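Local coordinates for protein phosphoribosylformylglycinamidine synthase 2 (Thermus thermophilus, PDB 3VIU) that is a PurM-like, AIR synthase-related protein with two N- and C-terminal domain pairs, and holds bound ADP and magnesium, at residues L193-Y199 and C331-T337; R116-L120 and G153-V157; F34-W38 and A359-P364. All coordinates share one frame; numbering follows the deposited sequence.

Starting from the N terminus, the chain first lays down segment 34-38, at the end of helix 28-37 in the linker domain, whose partner 359-364 comes more than 320 residues later; contact 3 therefore closes a loop that holds both others. Inside it, contact 2 closes early, joining neighbouring parallel strands of the first AIR synthase-related N-terminal domain. Contact 1 opens only after contact 2 has closed and pairs two antiparallel strands of the C-terminal domain that follows. The two run in series, without crossing. None of the three touch: the nearest atoms are about 17 Å apart for contacts 1 and 2, about 13 Å for contacts 1 and 3, and about 23 Å for contacts 2 and 3.

Contact 1 (L193-Y199 and C331-T337); sequences LGRPIYY and CVPVART
The ring of Tyr-198 lies alongside Pro-333, both side chains pointing the same way, where two antiparallel strands of the mixed sheet in an AIR synthase-related C-terminal domain pair around a classic beta bulge. Pro-333 CB sits over one face, 4.2 Å from the centroid of the Tyr-198 ring and nearly along its normal, the geometry of a CH-pi contact. At the edge of the same ring, in its plane, is the carbonyl O of Cys-331, 3.4 Å from Tyr-198 CD2, while Cys-331 SG approaches obliquely in a sulfur-aromatic contact. The tyrosine OH makes a hydrogen bond with Glu-321 OE2 of helix 317-326, which also covers Cys-331.

The bulge explains the change of register. Val-334 and Ala-335 both face Ile-197, whose carbonyl O accepts two hydrogen bonds: the one from Val-334 N is short and nearly straight (2.8 Å to Ile-197 O, 172° at the hydrogen), whereas the bond from Ala-335 N is longer, 3.3 Å to Ile-197 O, and comes in the carbonyl plane on a lone pair. At the bulge itself, Ile-197 CB packs against Ala-335 CB at 4.0 Å; farther along, its CD1 meets Thr-337 CG2, the two side chains crossing at about a right angle. Strand 307-312 runs beside 196-201, its Val-309 and Val-311 touching Ile-197; strand 279-283 borders 331-338 on the other side, with Val-280 and Leu-282 against Ala-335.

Thr-337 fastens the far end of the pairing. Its backbone N donates to Arg-195 O, and its chi1 of 54° holds OG1 between its backbone N and carbonyl carbon. From there OG1 makes a hydrogen bond with Ser-192 O and accepts another from Arg-195 N at 2.9 Å, with 165° at the hydrogen.

Contact 2 (R116-L120 and G153-V157); sequences RPIAL and GVPTV
A chi1 of 179° swings Val-154 CG1 to the side of its carbonyl carbon and leaves CG2 beside the backbone N, which spreads the two methyls along the neighbouring segment 116-120: CG2 meets Pro-117 CB at 3.8 Å, and CG1 reaches Leu-120 CG at 3.9 Å. Leu-120 turns its own CG beside its backbone N (chi1 -77°), and the two side chains cross at about a right angle. CG1 of Val-154 also lies against the backbone of Ile-118 and Ala-119, so this one valine touches Pro-117 through Leu-120. The ring of Pro-155 adds a lighter touch, its CG resting near Ile-118 O.

Past these side chains the backbones take over as parallel neighbours. Leu-120 pairs with Thr-156, and hydrogen bonds to both flanking residues give the pattern of a parallel bridge: Leu-120 N donates to Pro-155 O at 2.9 Å, in the carbonyl plane, and Val-157 N donates to Leu-120 O. Strand 116-126, helix 132-152 and strand 156-163 form a beta-alpha-beta unit of the AIR synthase-related N-terminal domain, and Gly-153, the first residue past the helix to leave helical angles, with positive phi, leads into the contact.

Leu-120 and Thr-156 place their side chains on the same face of the sheet, with Leu-120 CB 3.6 Å from Thr-156 OG1. Helix 95-112 packs on that face, bringing Val-103, Ile-106 and Leu-107 against Leu-120. Strand 172-182 flanks 116-120 on the side away from 156-163, where Ile-118 and Ala-119 both face Leu-178 in a classic beta bulge. Near the bridge, the CB of Ala-119 packs 3.8 Å from Val-157 CG2.

Contact 3 (F34-W38 and A359-P364); sequences FKVMW and ALAEAP
Both faces of the Trp-38 indole are occupied. On one, Ala-363 CB stands 3.4 Å from the centroid of the Trp-38 five-membered ring, 9° off its normal, and Pro-364 CD lies 3.5 Å from the centroid of the six-membered ring, both as CH-pi contacts. The opposite face takes CD2 of Phe-34 from its own segment, the phenyl standing about perpendicular to the indole with its edge toward it. A chi1 of -83° sets CG beside the backbone N of Trp-38 and brings the indole between these groups. Toward the indole edge, Trp-38 NE1 donates a hydrogen bond to Ala-359 O at 3.0 Å, the acceptor tilted 16° from the ring plane; Leu-360 O also lies at this edge, in plane.

The Phe-34 ring presents its own face to Leu-360, whose CD1 is centred over it, 3.6 Å from the Phe-34 centroid. Ala-359 O lies at that ring's edge, 3.3 Å from Phe-34 CE2. Selenomethionine Met-37, its side chain about 8 Å from a bound ADP, crosses Leu-360 at about a right angle, CG to CG at 3.8 Å, and a water donates to the carbonyl O of each.

The end of helix 28-37 in the linker domain thus joins the end of helix 357-361 and residues 362-364 that follow. Helix 12-22 touches Phe-34, Trp-38 and Pro-364, while helix 264-275 packs on Met-37.

Contact 1 (L193-Y199 and C331-T337)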
ATOM      1  N   LEU A 193       3.512  19.609  28.414  1.00 28.23           N
ATOM      2  CA  LEU A 193       4.463  19.525  29.505  1.00 29.95           C
ATOM      3  C   LEU A 193       3.822  19.106  30.820  1.00 30.02           C
ATOM      4  O   LEU A 193       2.714  19.524  31.136  1.00 32.17           O
ATOM      5  CB  LEU A 193       5.182  20.860  29.677  1.00 30.33           C
ATOM      6  CG  LEU A 193       6.300  20.861  30.717  1.00 31.72           C
ATOM      7  CD1 LEU A 193       7.203  19.634  30.539  1.00 31.36           C
ATOM      8  CD2 LEU A 193       7.083  22.152  30.575  1.00 31.87           C
ATOM      9  N   GLY A 194       4.521  18.263  31.573  1.00 30.31           N
ATOM     10  CA  GLY A 194       4.016  17.815  32.862  1.00 28.29           C
ATOM     11  C   GLY A 194       3.008  16.685  32.833  1.00 27.19           C
ATOM     12  O   GLY A 194       2.248  16.503  33.779  1.00 26.13           O
ATOM     13  N   ARG A 195       3.012  15.908  31.760  1.00 27.19           N
ATOM     14  CA  ARG A 195       2.071  14.807  31.621  1.00 25.78           C
ATOM     15  C   ARG A 195       2.727  13.447  31.800  1.00 24.64           C
ATOM     16  O   ARG A 195       3.902  13.262  31.492  1.00 26.47           O
ATOM     17  CB  ARG A 195       1.428  14.848  30.233  1.00 24.80           C
ATOM     18  CG  ARG A 195       0.898  16.207  29.832  1.00 27.41           C
ATOM     19  CD  ARG A 195      -0.143  16.670  30.828  1.00 29.33           C
ATOM     20  NE  ARG A 195      -1.171  15.655  30.981  1.00 27.47           N
ATOM     21  CZ  ARG A 195      -1.686  15.292  32.146  1.00 27.11           C
ATOM     22  NH1 ARG A 195      -1.268  15.867  33.259  1.00 26.52           N
ATOM     23  NH2 ARG A 195      -2.604  14.340  32.193  1.00 26.69           N
ATOM     24  N   PRO A 196       1.982  12.479  32.335  1.00 23.56           N
ATOM     25  CA  PRO A 196       2.570  11.151  32.501  1.00 23.04           C
ATOM     26  C   PRO A 196       2.332  10.421  31.173  1.00 23.53           C
ATOM     27  O   PRO A 196       1.438  10.798  30.411  1.00 22.58           O
ATOM     28  CB  PRO A 196       1.754  10.562  33.641  1.00 22.60           C
ATOM     29  CG  PRO A 196       0.400  11.148  33.399  1.00 22.56           C
ATOM     30  CD  PRO A 196       0.731  12.598  33.103  1.00 22.74           C
ATOM     31  N   ILE A 197       3.128   9.400  30.884  1.00 23.37           N
ATOM     32  CA  ILE A 197       2.969   8.642  29.642  1.00 24.10           C
ATOM     33  C   ILE A 197       2.622   7.195  29.994  1.00 24.41           C
ATOM     34  O   ILE A 197       3.399   6.508  30.667  1.00 22.06           O
ATOM     35  CB  ILE A 197       4.270   8.627  28.812  1.00 24.75           C
ATOM     36  CG1 ILE A 197       4.878  10.030  28.746  1.00 25.37           C
ATOM     37  CG2 ILE A 197       3.985   8.081  27.431  1.00 23.56           C
ATOM     38  CD1 ILE A 197       3.964  11.064  28.177  1.00 28.38           C
ATOM     39  N   TYR A 198       1.462   6.730  29.540  1.00 23.56           N
ATOM     40  CA  TYR A 198       1.043   5.367  29.837  1.00 22.81           C
ATOM     41  C   TYR A 198       1.469   4.329  28.806  1.00 22.07           C
ATOM     42  O   TYR A 198       1.660   4.630  27.625  1.00 22.53           O
ATOM     43  CB  TYR A 198      -0.471   5.309  30.038  1.00 22.44           C
ATOM     44  CG  TYR A 198      -0.925   5.829  31.381  1.00 23.94           C
ATOM     45  CD1 TYR A 198      -0.726   7.163  31.744  1.00 25.60           C
ATOM     46  CD2 TYR A 198      -1.575   4.994  32.286  1.00 25.49           C
ATOM     47  CE1 TYR A 198      -1.168   7.650  32.970  1.00 25.75           C
ATOM     48  CE2 TYR A 198      -2.021   5.469  33.515  1.00 27.17           C
ATOM     49  CZ  TYR A 198      -1.818   6.798  33.851  1.00 27.38           C
ATOM     50  OH  TYR A 198      -2.274   7.271  35.064  1.00 27.67           O
ATOM     51  N   TYR A 199       1.614   3.101  29.291  1.00 21.74           N
ATOM     52  CA  TYR A 199       2.023   1.946  28.506  1.00 20.81           C
ATOM     53  C   TYR A 199       0.922   0.909  28.652  1.00 21.95           C
ATOM     54  O   TYR A 199       0.510   0.600  29.773  1.00 22.80           O
ATOM     55  CB  TYR A 199       3.339   1.401  29.073  1.00 20.43           C
ATOM     56  CG  TYR A 199       3.793   0.038  28.583  1.00 17.94           C
ATOM     57  CD1 TYR A 199       3.000  -1.096  28.743  1.00 17.99           C
ATOM     58  CD2 TYR A 199       5.058  -0.125  28.022  1.00 18.61           C
ATOM     59  CE1 TYR A 199       3.461  -2.360  28.357  1.00 20.03           C
ATOM     60  CE2 TYR A 199       5.526  -1.375  27.635  1.00 18.33           C
ATOM     61  CZ  TYR A 199       4.729  -2.489  27.803  1.00 20.79           C
ATOM     62  OH  TYR A 199       5.208  -3.729  27.423  1.00 21.57           O
ATOM     63  N   CYS A 331      -3.185  -0.525  32.127  1.00 32.55           N
ATOM     64  CA  CYS A 331      -2.679   0.702  31.538  1.00 29.21           C
ATOM     65  C   CYS A 331      -1.909   1.411  32.648  1.00 27.66           C
ATOM     66  O   CYS A 331      -2.507   2.020  33.531  1.00 27.09           O
ATOM     67  CB  CYS A 331      -3.843   1.563  31.051  1.00 29.57           C
ATOM     68  SG  CYS A 331      -3.375   2.930  29.958  1.00 27.96           S
ATOM     69  N   VAL A 332      -0.583   1.333  32.598  1.00 25.61           N
ATOM     70  CA  VAL A 332       0.247   1.932  33.632  1.00 22.82           C
ATOM     71  C   VAL A 332       1.217   3.027  33.195  1.00 23.06           C
ATOM     72  O   VAL A 332       1.785   2.979  32.108  1.00 20.83           O
ATOM     73  CB  VAL A 332       1.055   0.840  34.363  1.00 23.86           C
ATOM     74  CG1 VAL A 332       0.098  -0.189  34.965  1.00 23.32           C
ATOM     75  CG2 VAL A 332       2.037   0.169  33.401  1.00 18.38           C
ATOM     76  N   PRO A 333       1.407   4.044  34.056  1.00 23.84           N
ATOM     77  CA  PRO A 333       2.314   5.162  33.780  1.00 24.30           C
ATOM     78  C   PRO A 333       3.745   4.628  33.748  1.00 24.76           C
ATOM     79  O   PRO A 333       4.172   3.908  34.660  1.00 24.52           O
ATOM     80  CB  PRO A 333       2.057   6.112  34.950  1.00 24.34           C
ATOM     81  CG  PRO A 333       1.678   5.184  36.061  1.00 23.91           C
ATOM     82  CD  PRO A 333       0.751   4.215  35.366  1.00 23.49           C
ATOM     83  N   VAL A 334       4.481   4.988  32.700  1.00 23.41           N
ATOM     84  CA  VAL A 334       5.844   4.505  32.511  1.00 22.28           C
ATOM     85  C   VAL A 334       6.875   5.631  32.316  1.00 21.68           C
ATOM     86  O   VAL A 334       8.085   5.415  32.474  1.00 20.76           O
ATOM     87  CB  VAL A 334       5.862   3.519  31.296  1.00 22.62           C
ATOM     88  CG1 VAL A 334       6.696   4.072  30.159  1.00 20.75           C
ATOM     89  CG2 VAL A 334       6.339   2.161  31.736  1.00 21.32           C
ATOM     90  N   ALA A 335       6.393   6.826  31.981  1.00 19.07           N
ATOM     91  CA  ALA A 335       7.268   7.980  31.758  1.00 19.17           C
ATOM     92  C   ALA A 335       6.512   9.295  31.934  1.00 17.50           C
ATOM     93  O   ALA A 335       5.310   9.301  32.177  1.00 18.35           O
ATOM     94  CB  ALA A 335       7.887   7.914  30.351  1.00 18.68           C
ATOM     95  N   ARG A 336       7.225  10.408  31.814  1.00 16.50           N
ATOM     96  CA  ARG A 336       6.616  11.724  31.963  1.00 16.74           C
ATOM     97  C   ARG A 336       7.346  12.724  31.078  1.00 16.42           C
ATOM     98  O   ARG A 336       8.502  12.510  30.718  1.00 16.37           O
ATOM     99  CB  ARG A 336       6.700  12.189  33.420  1.00 16.83           C
ATOM    100  CG  ARG A 336       8.129  12.268  33.946  1.00 18.05           C
ATOM    101  CD  ARG A 336       8.175  12.756  35.386  1.00 20.72           C
ATOM    102  NE  ARG A 336       8.555  14.160  35.471  1.00 19.79           N
ATOM    103  CZ  ARG A 336       9.806  14.591  35.569  1.00 19.67           C
ATOM    104  NH1 ARG A 336      10.812  13.727  35.602  1.00 18.44           N
ATOM    105  NH2 ARG A 336      10.050  15.891  35.625  1.00 22.79           N
ATOM    106  N   THR A 337       6.672  13.813  30.730  1.00 16.38           N
ATOM    107  CA  THR A 337       7.296  14.832  29.898  1.00 18.68           C
ATOM    108  C   THR A 337       8.061  15.817  30.770  1.00 19.70           C
ATOM    109  O   THR A 337       7.661  16.102  31.899  1.00 21.88           O
ATOM    110  CB  THR A 337       6.253  15.617  29.063  1.00 18.24           C
ATOM    111  OG1 THR A 337       5.240  16.152  29.928  1.00 16.42           O
ATOM    112  CG2 THR A 337       5.617  14.711  28.020  1.00 15.51           C
TER

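Contact 2 (R116-L120 and G153-V157)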
ATOM      1  N   ARG A 116     -10.773   3.617  13.450  1.00 21.85           N
ATOM      2  CA  ARG A 116     -11.036   2.196  13.568  1.00 20.84           C
ATOM      3  C   ARG A 116     -10.768   1.536  12.219  1.00 19.95           C
ATOM      4  O   ARG A 116     -11.365   1.903  11.206  1.00 20.88           O
ATOM      5  CB  ARG A 116     -12.486   1.970  13.986  1.00 19.53           C
ATOM      6  CG  ARG A 116     -12.921   0.527  13.969  1.00 19.33           C
ATOM      7  CD  ARG A 116     -14.394   0.414  14.327  1.00 20.31           C
ATOM      8  NE  ARG A 116     -14.637   0.722  15.733  1.00 20.49           N
ATOM      9  CZ  ARG A 116     -14.427  -0.134  16.727  1.00 21.16           C
ATOM     10  NH1 ARG A 116     -13.975  -1.357  16.470  1.00 19.40           N
ATOM     11  NH2 ARG A 116     -14.662   0.232  17.981  1.00 18.76           N
ATOM     12  N   PRO A 117      -9.844   0.568  12.185  1.00 17.74           N
ATOM     13  CA  PRO A 117      -9.488  -0.155  10.958  1.00 17.14           C
ATOM     14  C   PRO A 117     -10.710  -0.780  10.281  1.00 15.97           C
ATOM     15  O   PRO A 117     -11.422  -1.562  10.896  1.00 16.33           O
ATOM     16  CB  PRO A 117      -8.514  -1.212  11.460  1.00 16.35           C
ATOM     17  CG  PRO A 117      -7.824  -0.504  12.584  1.00 16.06           C
ATOM     18  CD  PRO A 117      -8.973   0.163  13.302  1.00 17.16           C
ATOM     19  N   ILE A 118     -10.947  -0.443   9.017  1.00 14.45           N
ATOM     20  CA  ILE A 118     -12.095  -0.995   8.312  1.00 15.62           C
ATOM     21  C   ILE A 118     -11.662  -1.869   7.160  1.00 16.27           C
ATOM     22  O   ILE A 118     -12.480  -2.585   6.574  1.00 16.76           O
ATOM     23  CB  ILE A 118     -13.043   0.116   7.755  1.00 15.23           C
ATOM     24  CG1 ILE A 118     -12.305   0.984   6.727  1.00 15.04           C
ATOM     25  CG2 ILE A 118     -13.581   0.958   8.900  1.00 14.37           C
ATOM     26  CD1 ILE A 118     -13.147   2.120   6.141  1.00 12.34           C
ATOM     27  N   ALA A 119     -10.378  -1.818   6.825  1.00 15.95           N
ATOM     28  CA  ALA A 119      -9.896  -2.635   5.729  1.00 14.98           C
ATOM     29  C   ALA A 119      -8.381  -2.756   5.626  1.00 15.81           C
ATOM     30  O   ALA A 119      -7.634  -1.866   6.043  1.00 14.19           O
ATOM     31  CB  ALA A 119     -10.456  -2.107   4.425  1.00 13.55           C
ATOM     32  N   LEU A 120      -7.951  -3.884   5.063  1.00 16.99           N
ATOM     33  CA  LEU A 120      -6.542  -4.182   4.821  1.00 17.68           C
ATOM     34  C   LEU A 120      -6.374  -4.567   3.354  1.00 17.61           C
ATOM     35  O   LEU A 120      -7.249  -5.202   2.772  1.00 19.03           O
ATOM     36  CB  LEU A 120      -6.065  -5.346   5.697  1.00 17.00           C
ATOM     37  CG  LEU A 120      -5.787  -5.036   7.171  1.00 17.45           C
ATOM     38  CD1 LEU A 120      -5.663  -6.325   7.962  1.00 16.99           C
ATOM     39  CD2 LEU A 120      -4.525  -4.201   7.279  1.00 15.91           C
ATOM     40  N   GLY A 153     -10.566  -9.173  13.431  1.00 15.44           N
ATOM     41  CA  GLY A 153     -11.819  -8.643  12.916  1.00 14.92           C
ATOM     42  C   GLY A 153     -11.748  -7.603  11.813  1.00 16.10           C
ATOM     43  O   GLY A 153     -12.712  -6.874  11.594  1.00 18.39           O
ATOM     44  N   VAL A 154     -10.614  -7.513  11.126  1.00 14.68           N
ATOM     45  CA  VAL A 154     -10.469  -6.559  10.038  1.00 14.67           C
ATOM     46  C   VAL A 154     -10.254  -7.344   8.754  1.00 15.67           C
ATOM     47  O   VAL A 154      -9.293  -8.101   8.633  1.00 17.71           O
ATOM     48  CB  VAL A 154      -9.279  -5.615  10.268  1.00 13.48           C
ATOM     49  CG1 VAL A 154      -9.148  -4.651   9.102  1.00 11.72           C
ATOM     50  CG2 VAL A 154      -9.477  -4.845  11.570  1.00 15.40           C
ATOM     51  N   PRO A 155     -11.153  -7.178   7.778  1.00 15.98           N
ATOM     52  CA  PRO A 155     -11.031  -7.899   6.515  1.00 16.18           C
ATOM     53  C   PRO A 155      -9.967  -7.348   5.594  1.00 19.08           C
ATOM     54  O   PRO A 155      -9.659  -6.155   5.612  1.00 21.19           O
ATOM     55  CB  PRO A 155     -12.409  -7.738   5.898  1.00 15.22           C
ATOM     56  CG  PRO A 155     -12.746  -6.329   6.285  1.00 14.77           C
ATOM     57  CD  PRO A 155     -12.328  -6.284   7.753  1.00 16.18           C
ATOM     58  N   THR A 156      -9.403  -8.240   4.796  1.00 19.91           N
ATOM     59  CA  THR A 156      -8.434  -7.855   3.796  1.00 22.39           C
ATOM     60  C   THR A 156      -9.340  -7.824   2.572  1.00 22.75           C
ATOM     61  O   THR A 156      -9.773  -8.863   2.086  1.00 23.13           O
ATOM     62  CB  THR A 156      -7.337  -8.912   3.668  1.00 21.17           C
ATOM     63  OG1 THR A 156      -6.510  -8.854   4.834  1.00 21.49           O
ATOM     64  CG2 THR A 156      -6.481  -8.663   2.441  1.00 24.91           C
ATOM     65  N   VAL A 157      -9.650  -6.620   2.104  1.00 23.93           N
ATOM     66  CA  VAL A 157     -10.569  -6.436   0.983  1.00 24.89           C
ATOM     67  C   VAL A 157      -9.993  -6.498  -0.427  1.00 25.65           C
ATOM     68  O   VAL A 157     -10.734  -6.422  -1.411  1.00 25.22           O
ATOM     69  CB  VAL A 157     -11.303  -5.098   1.121  1.00 24.92           C
ATOM     70  CG1 VAL A 157     -12.084  -5.074   2.426  1.00 25.38           C
ATOM     71  CG2 VAL A 157     -10.298  -3.954   1.062  1.00 22.15           C
TER

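Contact 3 (F34-W38 and A359-P364)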
ATOM      1  N   PHE A  34      21.511   4.923  18.951  1.00 25.04           N
ATOM      2  CA  PHE A  34      21.791   5.568  17.677  1.00 27.24           C
ATOM      3  C   PHE A  34      21.862   4.570  16.527  1.00 28.56           C
ATOM      4  O   PHE A  34      21.317   4.817  15.453  1.00 28.31           O
ATOM      5  CB  PHE A  34      23.094   6.362  17.744  1.00 25.01           C
ATOM      6  CG  PHE A  34      22.936   7.723  18.352  1.00 25.87           C
ATOM      7  CD1 PHE A  34      23.242   7.945  19.692  1.00 27.06           C
ATOM      8  CD2 PHE A  34      22.456   8.783  17.592  1.00 23.46           C
ATOM      9  CE1 PHE A  34      23.069   9.209  20.262  1.00 25.68           C
ATOM     10  CE2 PHE A  34      22.280  10.041  18.151  1.00 23.82           C
ATOM     11  CZ  PHE A  34      22.587  10.256  19.487  1.00 24.18           C
ATOM     12  N   LYS A  35      22.530   3.445  16.752  1.00 30.77           N
ATOM     13  CA  LYS A  35      22.650   2.435  15.714  1.00 32.50           C
ATOM     14  C   LYS A  35      21.279   2.151  15.110  1.00 32.32           C
ATOM     15  O   LYS A  35      21.141   2.041  13.892  1.00 33.79           O
ATOM     16  CB  LYS A  35      23.245   1.138  16.277  1.00 34.34           C
ATOM     17  CG  LYS A  35      23.409   0.039  15.224  1.00 40.40           C
ATOM     18  CD  LYS A  35      23.812  -1.308  15.825  1.00 45.00           C
ATOM     19  CE  LYS A  35      22.705  -1.888  16.708  1.00 48.75           C
ATOM     20  NZ  LYS A  35      23.008  -3.276  17.184  1.00 50.06           N
ATOM     21  N   VAL A  36      20.261   2.059  15.961  1.00 32.03           N
ATOM     22  CA  VAL A  36      18.907   1.767  15.502  1.00 31.77           C
ATOM     23  C   VAL A  36      18.125   2.986  15.002  1.00 32.14           C
ATOM     24  O   VAL A  36      17.437   2.907  13.984  1.00 32.67           O
ATOM     25  CB  VAL A  36      18.090   1.058  16.617  1.00 31.64           C
ATOM     26  CG1 VAL A  36      16.686   0.723  16.116  1.00 29.65           C
ATOM     27  CG2 VAL A  36      18.809  -0.218  17.050  1.00 30.43           C
HETATM   28  N   MSE A  37      18.226   4.109  15.705  1.00 32.11           N
HETATM   29  CA  MSE A  37      17.501   5.309  15.290  1.00 32.70           C
HETATM   30  C   MSE A  37      18.073   5.957  14.033  1.00 30.93           C
HETATM   31  O   MSE A  37      17.370   6.679  13.329  1.00 31.37           O
HETATM   32  CB  MSE A  37      17.468   6.332  16.428  1.00 36.08           C
HETATM   33  CG  MSE A  37      16.563   5.933  17.585  1.00 41.81           C
HETATM   34 SE   MSE A  37      14.680   5.748  17.070  1.00 53.14          SE
HETATM   35  CE  MSE A  37      14.174   7.625  17.077  1.00 46.06           C
ATOM     36  N   TRP A  38      19.343   5.687  13.751  1.00 28.48           N
ATOM     37  CA  TRP A  38      20.009   6.248  12.584  1.00 26.54           C
ATOM     38  C   TRP A  38      20.100   5.284  11.401  1.00 25.78           C
ATOM     39  O   TRP A  38      20.695   5.607  10.373  1.00 25.55           O
ATOM     40  CB  TRP A  38      21.400   6.740  12.984  1.00 24.88           C
ATOM     41  CG  TRP A  38      21.376   8.113  13.577  1.00 24.76           C
ATOM     42  CD1 TRP A  38      20.334   8.706  14.233  1.00 23.91           C
ATOM     43  CD2 TRP A  38      22.434   9.080  13.548  1.00 24.80           C
ATOM     44  NE1 TRP A  38      20.674   9.982  14.607  1.00 23.52           N
ATOM     45  CE2 TRP A  38      21.959  10.237  14.201  1.00 23.83           C
ATOM     46  CE3 TRP A  38      23.740   9.080  13.033  1.00 25.03           C
ATOM     47  CZ2 TRP A  38      22.742  11.386  14.355  1.00 23.65           C
ATOM     48  CZ3 TRP A  38      24.517  10.222  13.187  1.00 24.33           C
ATOM     49  CH2 TRP A  38      24.014  11.359  13.843  1.00 23.54           C
ATOM     50  N   ALA A 359      19.037  14.993  18.355  1.00 30.94           N
ATOM     51  CA  ALA A 359      20.141  14.141  17.940  1.00 31.41           C
ATOM     52  C   ALA A 359      19.656  12.764  17.514  1.00 31.45           C
ATOM     53  O   ALA A 359      20.227  12.137  16.617  1.00 31.21           O
ATOM     54  CB  ALA A 359      21.152  14.005  19.082  1.00 31.24           C
ATOM     55  N   LEU A 360      18.587  12.307  18.156  1.00 30.12           N
ATOM     56  CA  LEU A 360      18.031  10.993  17.877  1.00 29.39           C
ATOM     57  C   LEU A 360      17.024  10.941  16.723  1.00 28.91           C
ATOM     58  O   LEU A 360      16.953   9.944  16.011  1.00 29.70           O
ATOM     59  CB  LEU A 360      17.390  10.448  19.157  1.00 28.20           C
ATOM     60  CG  LEU A 360      17.713   9.005  19.545  1.00 28.87           C
ATOM     61  CD1 LEU A 360      19.193   8.695  19.329  1.00 27.97           C
ATOM     62  CD2 LEU A 360      17.335   8.804  20.991  1.00 27.62           C
ATOM     63  N   ALA A 361      16.266  12.017  16.530  1.00 28.64           N
ATOM     64  CA  ALA A 361      15.246  12.061  15.486  1.00 29.03           C
ATOM     65  C   ALA A 361      15.669  12.690  14.165  1.00 30.04           C
ATOM     66  O   ALA A 361      15.049  12.438  13.128  1.00 30.68           O
ATOM     67  CB  ALA A 361      14.005  12.780  16.014  1.00 27.80           C
ATOM     68  N   GLU A 362      16.709  13.515  14.191  1.00 31.23           N
ATOM     69  CA  GLU A 362      17.165  14.175  12.973  1.00 32.47           C
ATOM     70  C   GLU A 362      18.551  13.728  12.545  1.00 31.86           C
ATOM     71  O   GLU A 362      19.534  14.443  12.740  1.00 32.07           O
ATOM     72  CB  GLU A 362      17.142  15.692  13.160  1.00 34.32           C
ATOM     73  CG  GLU A 362      15.738  16.257  13.346  1.00 40.49           C
ATOM     74  CD  GLU A 362      15.720  17.774  13.462  1.00 44.02           C
ATOM     75  OE1 GLU A 362      16.220  18.450  12.532  1.00 46.69           O
ATOM     76  OE2 GLU A 362      15.204  18.292  14.480  1.00 44.28           O
ATOM     77  N   ALA A 363      18.613  12.539  11.949  1.00 31.09           N
ATOM     78  CA  ALA A 363      19.866  11.963  11.480  1.00 30.29           C
ATOM     79  C   ALA A 363      20.317  12.576  10.154  1.00 30.09           C
ATOM     80  O   ALA A 363      19.522  13.168   9.421  1.00 30.66           O
ATOM     81  CB  ALA A 363      19.717  10.453  11.328  1.00 29.97           C
ATOM     82  N   PRO A 364      21.609  12.432   9.828  1.00 29.76           N
ATOM     83  CA  PRO A 364      22.176  12.968   8.584  1.00 29.22           C
ATOM     84  C   PRO A 364      21.531  12.330   7.362  1.00 29.23           C
ATOM     85  O   PRO A 364      21.149  11.164   7.400  1.00 29.23           O
ATOM     86  CB  PRO A 364      23.655  12.597   8.682  1.00 28.88           C
ATOM     87  CG  PRO A 364      23.886  12.427  10.170  1.00 30.26           C
ATOM     88  CD  PRO A 364      22.639  11.741  10.624  1.00 27.95           C
TER
HETATM   89  O   HOH W   1      15.526   8.975  13.373  1.00 28.57           O